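Local coordinates for nuclease-like protein (Chaetomium thermophilum, PDB 6GRC) that probably cuts branched DNA as a metal-dependent structure-selective endonuclease of the XPG family, acting on Holliday junctions and 5' flaps, at residues Glu14-Cys19 and Thr167-His172; Val134-Ser139 and Ser149-Arg154. All coordinates share one frame; numbering follows the deposited sequence.

Both contacts belong to one mixed seven-stranded sheet in the nuclease core, the part of the longer protein that carries the metal-binding acidic residues, and their centres lie 11 Å apart. Contact 2 pairs strand 136-138 with strand 151-157 in parallel; contact 1 pairs strand 14-17, at one edge of the sheet, antiparallel to strand 168-173. Between these outer partners lie strands 151-157 and 168-173, successive in the chain and adjacent in the sheet, with Thr170 N 2.8 Å from Arg154 O. Contact 2 is nested within the long loop that contact 1 closes. Strand 14-17 completes one edge of the sheet, while strand 136-138, further in, runs directly towards the metal-binding residues Glu140, Asp141 and Asp143.

Contact 1. Residues Glu14-Cys19 and Thr167-His172; sequences ERISLC and THVTLH
Glu14 and Leu171 open an antiparallel pairing in which each backbone N-H finds the other residue's carbonyl, Leu171 N to Glu14 O being nearly straight (173°). Ile16 N donates to Val169 O and Val169 N to Ile16 O, both at 2.9 Å, and Leu18 N then takes Thr167 O. That carbonyl also accepts a hydrogen from a water, which in turn accepts one from Ser17 OG; the same hydroxyl caps Lys20 N as the N-cap of helix 18-29.

Between the hydrogen-bonded pairs, Arg15 lies over the strand beside it. With CG anti to the backbone N (chi1 179°) and a bend at chi2, its guanidinium is carried back across Val169 and His168. NH1 donates to Thr170 OG1 at 2.8 Å, the hydroxyl lying 25° out of the guanidinium plane, while His168 CB and Val169 N lie over one face. NH1 also reaches Asp155 O, NH2 bonds Ser157 OG, and NE forms a salt bridge with Glu159. A leucine in its place would probably leave Glu159 without its positive partner and Thr170 OG1 without this donor.

The His168 ring takes Ser17 CB over its face, 3.9 Å from the centroid, a CH-pi contact. At the ring edge, ND1 and Thr167 OG1 share a hydrogen bond of 2.6 Å; NE2 has a weak bond to Asp375, whose carboxylate also accepts from Ser17 N.

Ile16, Val169 and Leu171 share the other face of the sheet from Arg15, and all three pack on Leu21 of helix 18-29. Leu18 reaches Leu70 of helix 55-70 and Trp156 of strand 151-157, which flanks strand 168-173 across from strand 14-17.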
ATOM      1  N   GLU A  14       9.822   1.535   9.894  1.00 67.34           N
ATOM      2  CA  GLU A  14       9.496   0.344  10.672  1.00 66.98           C
ATOM      3  C   GLU A  14       9.068  -0.788   9.746  1.00 66.09           C
ATOM      4  O   GLU A  14       8.118  -0.649   8.962  1.00 65.67           O
ATOM      5  CB  GLU A  14       8.367   0.633  11.639  1.00 67.33           C
ATOM      6  CG  GLU A  14       8.017  -0.539  12.541  1.00 67.13           C
ATOM      7  CD  GLU A  14       6.779  -0.285  13.399  1.00 67.31           C
ATOM      8  OE1 GLU A  14       6.155   0.786  13.271  1.00 67.66           O
ATOM      9  OE2 GLU A  14       6.427  -1.168  14.206  1.00 67.16           O
ATOM     10  N   ARG A  15       9.309  -1.786  10.196  1.00 62.36           N
ATOM     11  CA  ARG A  15       9.292  -2.802   9.168  1.00 61.74           C
ATOM     12  C   ARG A  15       8.128  -3.669   9.513  1.00 61.54           C
ATOM     13  O   ARG A  15       7.901  -3.971  10.648  1.00 61.88           O
ATOM     14  CB  ARG A  15      10.549  -3.638   9.140  1.00 61.82           C
ATOM     15  CG  ARG A  15      10.532  -4.715   8.087  1.00 61.40           C
ATOM     16  CD  ARG A  15      10.382  -4.179   6.691  1.00 61.07           C
ATOM     17  NE  ARG A  15      10.424  -5.282   5.759  1.00 60.87           N
ATOM     18  CZ  ARG A  15      10.019  -5.246   4.508  1.00 60.62           C
ATOM     19  NH1 ARG A  15       9.508  -4.159   3.997  1.00 60.46           N
ATOM     20  NH2 ARG A  15      10.136  -6.319   3.766  1.00 60.66           N
ATOM     21  N   ILE A  16       7.179  -4.170   9.217  1.00 64.70           N
ATOM     22  CA  ILE A  16       6.010  -4.688   9.920  1.00 64.83           C
ATOM     23  C   ILE A  16       5.157  -5.562   9.020  1.00 64.55           C
ATOM     24  O   ILE A  16       5.070  -5.329   7.815  1.00 64.24           O
ATOM     25  CB  ILE A  16       5.171  -3.541  10.480  1.00 65.08           C
ATOM     26  CG1 ILE A  16       4.113  -4.064  11.453  1.00 65.11           C
ATOM     27  CG2 ILE A  16       4.516  -2.737   9.355  1.00 64.89           C
ATOM     28  CD1 ILE A  16       3.416  -2.946  12.193  1.00 65.24           C
ATOM     29  N   SER A  17       4.517  -6.542   9.605  1.00 60.03           N
ATOM     30  CA  SER A  17       3.691  -7.474   8.892  1.00 60.03           C
ATOM     31  C   SER A  17       2.385  -6.855   8.465  1.00 59.78           C
ATOM     32  O   SER A  17       1.730  -6.240   9.242  1.00 59.53           O
ATOM     33  CB  SER A  17       3.448  -8.655   9.811  1.00 60.37           C
ATOM     34  OG  SER A  17       2.204  -9.230   9.614  1.00 60.40           O
ATOM     35  N   LEU A  18       2.025  -7.010   7.211  1.00 49.51           N
ATOM     36  CA  LEU A  18       0.778  -6.472   6.706  1.00 48.89           C
ATOM     37  C   LEU A  18      -0.414  -7.047   7.478  1.00 48.27           C
ATOM     38  O   LEU A  18      -1.384  -6.355   7.792  1.00 47.47           O
ATOM     39  CB  LEU A  18       0.673  -6.772   5.203  1.00 48.63           C
ATOM     40  CG  LEU A  18      -0.220  -5.909   4.311  1.00 47.38           C
ATOM     41  CD1 LEU A  18      -0.284  -4.465   4.773  1.00 47.34           C
ATOM     42  CD2 LEU A  18       0.284  -5.995   2.880  1.00 47.21           C
ATOM     43  N   CYS A  19      -0.315  -8.330   7.796  1.00 55.72           N
ATOM     44  CA  CYS A  19      -1.302  -8.979   8.632  1.00 55.44           C
ATOM     45  C   CYS A  19      -1.504  -8.195   9.921  1.00 55.15           C
ATOM     46  O   CYS A  19      -2.639  -7.935  10.314  1.00 54.59           O
ATOM     47  CB  CYS A  19      -0.895 -10.416   8.950  1.00 56.40           C
ATOM     48  SG  CYS A  19      -2.149 -11.290   9.899  1.00 56.35           S
ATOM     49  N   THR A 167       5.242 -10.896   3.064  1.00 60.74           N
ATOM     50  CA  THR A 167       4.416 -10.728   4.254  1.00 61.08           C
ATOM     51  C   THR A 167       4.471  -9.329   4.900  1.00 60.72           C
ATOM     52  O   THR A 167       3.584  -8.978   5.687  1.00 61.06           O
ATOM     53  CB  THR A 167       4.875 -11.693   5.347  1.00 61.60           C
ATOM     54  OG1 THR A 167       6.244 -11.418   5.652  1.00 61.31           O
ATOM     55  CG2 THR A 167       4.718 -13.145   4.912  1.00 62.17           C
ATOM     56  N   HIS A 168       5.521  -8.562   4.606  1.00 55.88           N
ATOM     57  CA  HIS A 168       5.872  -7.381   5.389  1.00 55.72           C
ATOM     58  C   HIS A 168       5.991  -6.162   4.483  1.00 55.26           C
ATOM     59  O   HIS A 168       6.179  -6.298   3.271  1.00 55.07           O
ATOM     60  CB  HIS A 168       7.216  -7.594   6.099  1.00 55.93           C
ATOM     61  CG  HIS A 168       7.128  -8.345   7.399  1.00 56.38           C
ATOM     62  ND1 HIS A 168       6.892  -9.699   7.467  1.00 56.67           N
ATOM     63  CD2 HIS A 168       7.290  -7.925   8.678  1.00 56.61           C
ATOM     64  CE1 HIS A 168       6.886 -10.079   8.730  1.00 57.07           C
ATOM     65  NE2 HIS A 168       7.128  -9.023   9.489  1.00 57.00           N
ATOM     66  N   VAL A 169       5.873  -4.988   5.101  1.00 52.04           N
ATOM     67  CA  VAL A 169       6.026  -3.681   4.445  1.00 51.84           C
ATOM     68  C   VAL A 169       6.892  -2.790   5.319  1.00 52.21           C
ATOM     69  O   VAL A 169       7.151  -3.106   6.488  1.00 52.54           O
ATOM     70  CB  VAL A 169       4.684  -2.938   4.267  1.00 51.68           C
ATOM     71  CG1 VAL A 169       3.831  -3.605   3.208  1.00 51.44           C
ATOM     72  CG2 VAL A 169       3.920  -2.844   5.582  1.00 52.14           C
ATOM     73  N   THR A 170       7.323  -1.671   4.762  1.00 53.66           N
ATOM     74  CA  THR A 170       8.091  -0.695   5.520  1.00 54.31           C
ATOM     75  C   THR A 170       7.221   0.536   5.740  1.00 54.55           C
ATOM     76  O   THR A 170       6.779   1.163   4.778  1.00 54.43           O
ATOM     77  CB  THR A 170       9.394  -0.342   4.794  1.00 54.72           C
ATOM     78  OG1 THR A 170      10.173  -1.529   4.664  1.00 54.61           O
ATOM     79  CG2 THR A 170      10.189   0.675   5.573  1.00 55.59           C
ATOM     80  N   LEU A 171       6.962   0.849   7.011  1.00 57.95           N
ATOM     81  CA  LEU A 171       6.006   1.879   7.387  1.00 58.46           C
ATOM     82  C   LEU A 171       6.742   3.132   7.802  1.00 59.52           C
ATOM     83  O   LEU A 171       7.707   3.064   8.562  1.00 60.05           O
ATOM     84  CB  LEU A 171       5.129   1.397   8.548  1.00 58.86           C
ATOM     85  CG  LEU A 171       4.005   2.344   9.060  1.00 59.79           C
ATOM     86  CD1 LEU A 171       2.869   1.570   9.720  1.00 59.52           C
ATOM     87  CD2 LEU A 171       4.506   3.424  10.011  1.00 60.93           C
ATOM     88  N   HIS A 172       6.269   4.268   7.291  1.00 49.22           N
ATOM     89  CA  HIS A 172       6.767   5.581   7.679  0.50 50.62           C
ATOM     90  C   HIS A 172       5.598   6.445   8.112  1.00 51.48           C
ATOM     91  O   HIS A 172       4.541   6.464   7.451  1.00 50.66           O
ATOM     92  CB  HIS A 172       7.498   6.250   6.521  0.50 50.83           C
ATOM     93  CG  HIS A 172       8.916   5.805   6.364  0.50 50.83           C
ATOM     94  ND1 HIS A 172       9.315   4.932   5.375  0.50 49.98           N
ATOM     95  CD2 HIS A 172      10.032   6.127   7.058  0.50 51.71           C
ATOM     96  CE1 HIS A 172      10.617   4.728   5.472  0.50 50.39           C
ATOM     97  NE2 HIS A 172      11.074   5.440   6.487  0.50 51.32           N
TER
HETATM   98  O   HOH W   1       1.936 -11.159   7.281  1.00 83.31           O

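Contact 2. Residues Val134-Ser139 and Ser149-Arg154; sequences VDAVLS and SRVTLR
Val137 and Thr152 meet through torsions that aim one branch of each at the other: valine CG2 sits between its own backbone N and carbonyl carbon (chi1 -43°), and threonine OG1 is anti to its N (chi1 -171°). CG2 thereby comes 3.2 Å from Thr152 OG1, a close approach of methyl to hydroxyl, and 3.6 Å from Ser149 OG.

Leu138 and Leu153 pair on the opposite face of the sheet, where Leu138 CD1 rests against Leu153 CB at 4.0 Å. Ala136 CB lies beside Val151 CG1, also at 4.0 Å.

The parallel backbones are joined by three hydrogen bonds. Val137 is gripped at both ends, its N donating to Val151 O and its O accepting from Leu153 N at 2.7 Å; Leu153 O then receives Ser139 N at 2.9 Å.

Chemically, backbone bonds and apolar side chains carry the pairing, and the buried hydroxyls of Ser149 and Thr152 are satisfied by Glu129 and Thr144 OG1. Ser139 immediately precedes the metal ligand Glu140 and lies near Glu122, while Arg154 packs on a phosphate of the bound DNA, makes a cation-pi contact with Tyr7 and bonds Ser12 O. The C-terminal end of strand 136-138 thus points to the acidic metal ligands, and Arg154, on the strand beside it, reaches the DNA, consistent with the layout of PIN-like nucleases.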
ATOM      1  N   VAL A 134      -9.058   6.393   2.535  1.00 42.93           N
ATOM      2  CA  VAL A 134      -8.209   5.275   2.929  1.00 42.54           C
ATOM      3  C   VAL A 134      -7.439   5.636   4.193  1.00 42.34           C
ATOM      4  O   VAL A 134      -7.371   6.779   4.558  1.00 42.57           O
ATOM      5  CB  VAL A 134      -7.212   4.857   1.810  1.00 42.42           C
ATOM      6  CG1 VAL A 134      -7.973   4.421   0.571  1.00 42.86           C
ATOM      7  CG2 VAL A 134      -6.228   5.965   1.468  1.00 42.41           C
ATOM      8  N   ASP A 135      -6.860   4.636   4.838  1.00 49.27           N
ATOM      9  CA  ASP A 135      -6.162   4.798   6.114  1.00 49.29           C
ATOM     10  C   ASP A 135      -4.651   4.854   5.950  1.00 49.40           C
ATOM     11  O   ASP A 135      -3.945   5.246   6.864  1.00 49.81           O
ATOM     12  CB  ASP A 135      -6.490   3.614   7.019  1.00 48.97           C
ATOM     13  CG  ASP A 135      -7.971   3.457   7.248  1.00 49.02           C
ATOM     14  OD1 ASP A 135      -8.564   4.391   7.854  1.00 49.43           O
ATOM     15  OD2 ASP A 135      -8.531   2.404   6.848  1.00 48.79           O
ATOM     16  N   ALA A 136      -4.156   4.418   4.803  1.00 49.08           N
ATOM     17  CA  ALA A 136      -2.723   4.420   4.516  1.00 49.21           C
ATOM     18  C   ALA A 136      -2.530   4.308   3.020  1.00 49.01           C
ATOM     19  O   ALA A 136      -3.455   3.920   2.301  1.00 48.90           O
ATOM     20  CB  ALA A 136      -2.057   3.248   5.212  1.00 49.15           C
ATOM     21  N   VAL A 137      -1.339   4.654   2.550  1.00 49.75           N
ATOM     22  CA  VAL A 137      -0.991   4.484   1.145  1.00 49.85           C
ATOM     23  C   VAL A 137       0.172   3.519   1.044  1.00 49.71           C
ATOM     24  O   VAL A 137       1.008   3.456   1.939  1.00 49.78           O
ATOM     25  CB  VAL A 137      -0.656   5.818   0.430  1.00 50.71           C
ATOM     26  CG1 VAL A 137      -1.650   6.901   0.812  1.00 50.89           C
ATOM     27  CG2 VAL A 137       0.745   6.288   0.762  1.00 51.46           C
ATOM     28  N   LEU A 138       0.179   2.745  -0.033  1.00 45.35           N
ATOM     29  CA  LEU A 138       1.253   1.824  -0.359  1.00 45.45           C
ATOM     30  C   LEU A 138       1.800   2.292  -1.708  1.00 46.49           C
ATOM     31  O   LEU A 138       1.103   2.299  -2.724  1.00 46.95           O
ATOM     32  CB  LEU A 138       0.740   0.374  -0.420  1.00 45.10           C
ATOM     33  CG  LEU A 138       1.709  -0.651  -1.025  1.00 45.32           C
ATOM     34  CD1 LEU A 138       3.079  -0.588  -0.363  1.00 45.26           C
ATOM     35  CD2 LEU A 138       1.125  -2.044  -0.936  1.00 44.86           C
ATOM     36  N   SER A 139       3.045   2.733  -1.685  1.00 56.35           N
ATOM     37  CA  SER A 139       3.643   3.429  -2.798  1.00 57.90           C
ATOM     38  C   SER A 139       5.103   3.017  -2.943  1.00 58.54           C
ATOM     39  O   SER A 139       5.643   2.274  -2.113  1.00 57.66           O
ATOM     40  CB  SER A 139       3.559   4.929  -2.569  1.00 58.66           C
ATOM     41  OG  SER A 139       3.818   5.624  -3.780  1.00 60.61           O
ATOM     42  N   SER A 149       0.565  12.682   2.795  1.00 56.64           N
ATOM     43  CA  SER A 149       0.337  11.364   3.398  1.00 55.34           C
ATOM     44  C   SER A 149       0.829  11.356   4.843  1.00 55.89           C
ATOM     45  O   SER A 149       1.832  11.982   5.148  1.00 57.34           O
ATOM     46  CB  SER A 149       1.063  10.279   2.590  1.00 54.91           C
ATOM     47  OG  SER A 149       0.898   8.979   3.156  1.00 53.71           O
ATOM     48  N   ARG A 150       0.125  10.648   5.726  1.00 83.52           N
ATOM     49  CA  ARG A 150       0.534  10.522   7.128  1.00 84.22           C
ATOM     50  C   ARG A 150       1.095   9.130   7.443  1.00 83.81           C
ATOM     51  O   ARG A 150       2.142   9.003   8.085  1.00 84.94           O
ATOM     52  CB  ARG A 150      -0.631  10.866   8.051  1.00 83.95           C
ATOM     53  CG  ARG A 150      -1.053  12.328   7.945  1.00 84.62           C
ATOM     54  CD  ARG A 150      -2.084  12.736   8.998  1.00 84.49           C
ATOM     55  NE  ARG A 150      -3.394  12.118   8.762  1.00 83.45           N
ATOM     56  CZ  ARG A 150      -4.274  12.508   7.837  1.00 83.13           C
ATOM     57  NH1 ARG A 150      -4.017  13.537   7.032  1.00 83.72           N
ATOM     58  NH2 ARG A 150      -5.431  11.860   7.713  1.00 82.35           N
ATOM     59  N   VAL A 151       0.400   8.090   7.006  1.00 55.34           N
ATOM     60  CA  VAL A 151       0.946   6.738   7.076  1.00 54.94           C
ATOM     61  C   VAL A 151       1.227   6.257   5.665  1.00 54.02           C
ATOM     62  O   VAL A 151       0.309   6.169   4.838  1.00 53.22           O
ATOM     63  CB  VAL A 151      -0.013   5.759   7.760  1.00 54.27           C
ATOM     64  CG1 VAL A 151       0.638   4.384   7.877  1.00 54.20           C
ATOM     65  CG2 VAL A 151      -0.407   6.296   9.129  1.00 54.79           C
ATOM     66  N   THR A 152       2.494   5.967   5.389  1.00 52.12           N
ATOM     67  CA  THR A 152       2.897   5.564   4.051  1.00 51.49           C
ATOM     68  C   THR A 152       3.752   4.288   4.110  1.00 50.99           C
ATOM     69  O   THR A 152       4.652   4.177   4.928  1.00 51.51           O
ATOM     70  CB  THR A 152       3.554   6.742   3.287  1.00 52.54           C
ATOM     71  OG1 THR A 152       3.755   6.379   1.920  1.00 52.42           O
ATOM     72  CG2 THR A 152       4.860   7.147   3.901  1.00 53.71           C
ATOM     73  N   LEU A 153       3.383   3.310   3.287  1.00 46.59           N
ATOM     74  CA  LEU A 153       4.018   1.992   3.245  1.00 46.20           C
ATOM     75  C   LEU A 153       4.761   1.811   1.918  1.00 46.38           C
ATOM     76  O   LEU A 153       4.325   2.310   0.857  1.00 46.65           O
ATOM     77  CB  LEU A 153       2.977   0.876   3.389  1.00 45.61           C
ATOM     78  CG  LEU A 153       1.846   1.095   4.407  1.00 45.80           C
ATOM     79  CD1 LEU A 153       0.861  -0.067   4.417  1.00 45.53           C
ATOM     80  CD2 LEU A 153       2.414   1.329   5.803  1.00 46.66           C
ATOM     81  N   ARG A 154       5.888   1.109   1.981  1.00 50.72           N
ATOM     82  CA  ARG A 154       6.635   0.770   0.776  1.00 51.18           C
ATOM     83  C   ARG A 154       7.243  -0.629   0.884  1.00 50.88           C
ATOM     84  O   ARG A 154       7.349  -1.188   1.973  1.00 50.57           O
ATOM     85  CB  ARG A 154       7.731   1.806   0.517  1.00 52.31           C
ATOM     86  CG  ARG A 154       8.786   1.870   1.607  1.00 52.55           C
ATOM     87  CD  ARG A 154       9.846   2.901   1.304  1.00 53.87           C
ATOM     88  NE  ARG A 154      10.867   2.916   2.349  1.00 54.13           N
ATOM     89  CZ  ARG A 154      12.122   2.482   2.218  1.00 54.54           C
ATOM     90  NH1 ARG A 154      12.569   1.971   1.080  1.00 54.81           N
ATOM     91  NH2 ARG A 154      12.948   2.567   3.260  1.00 54.82           N
TER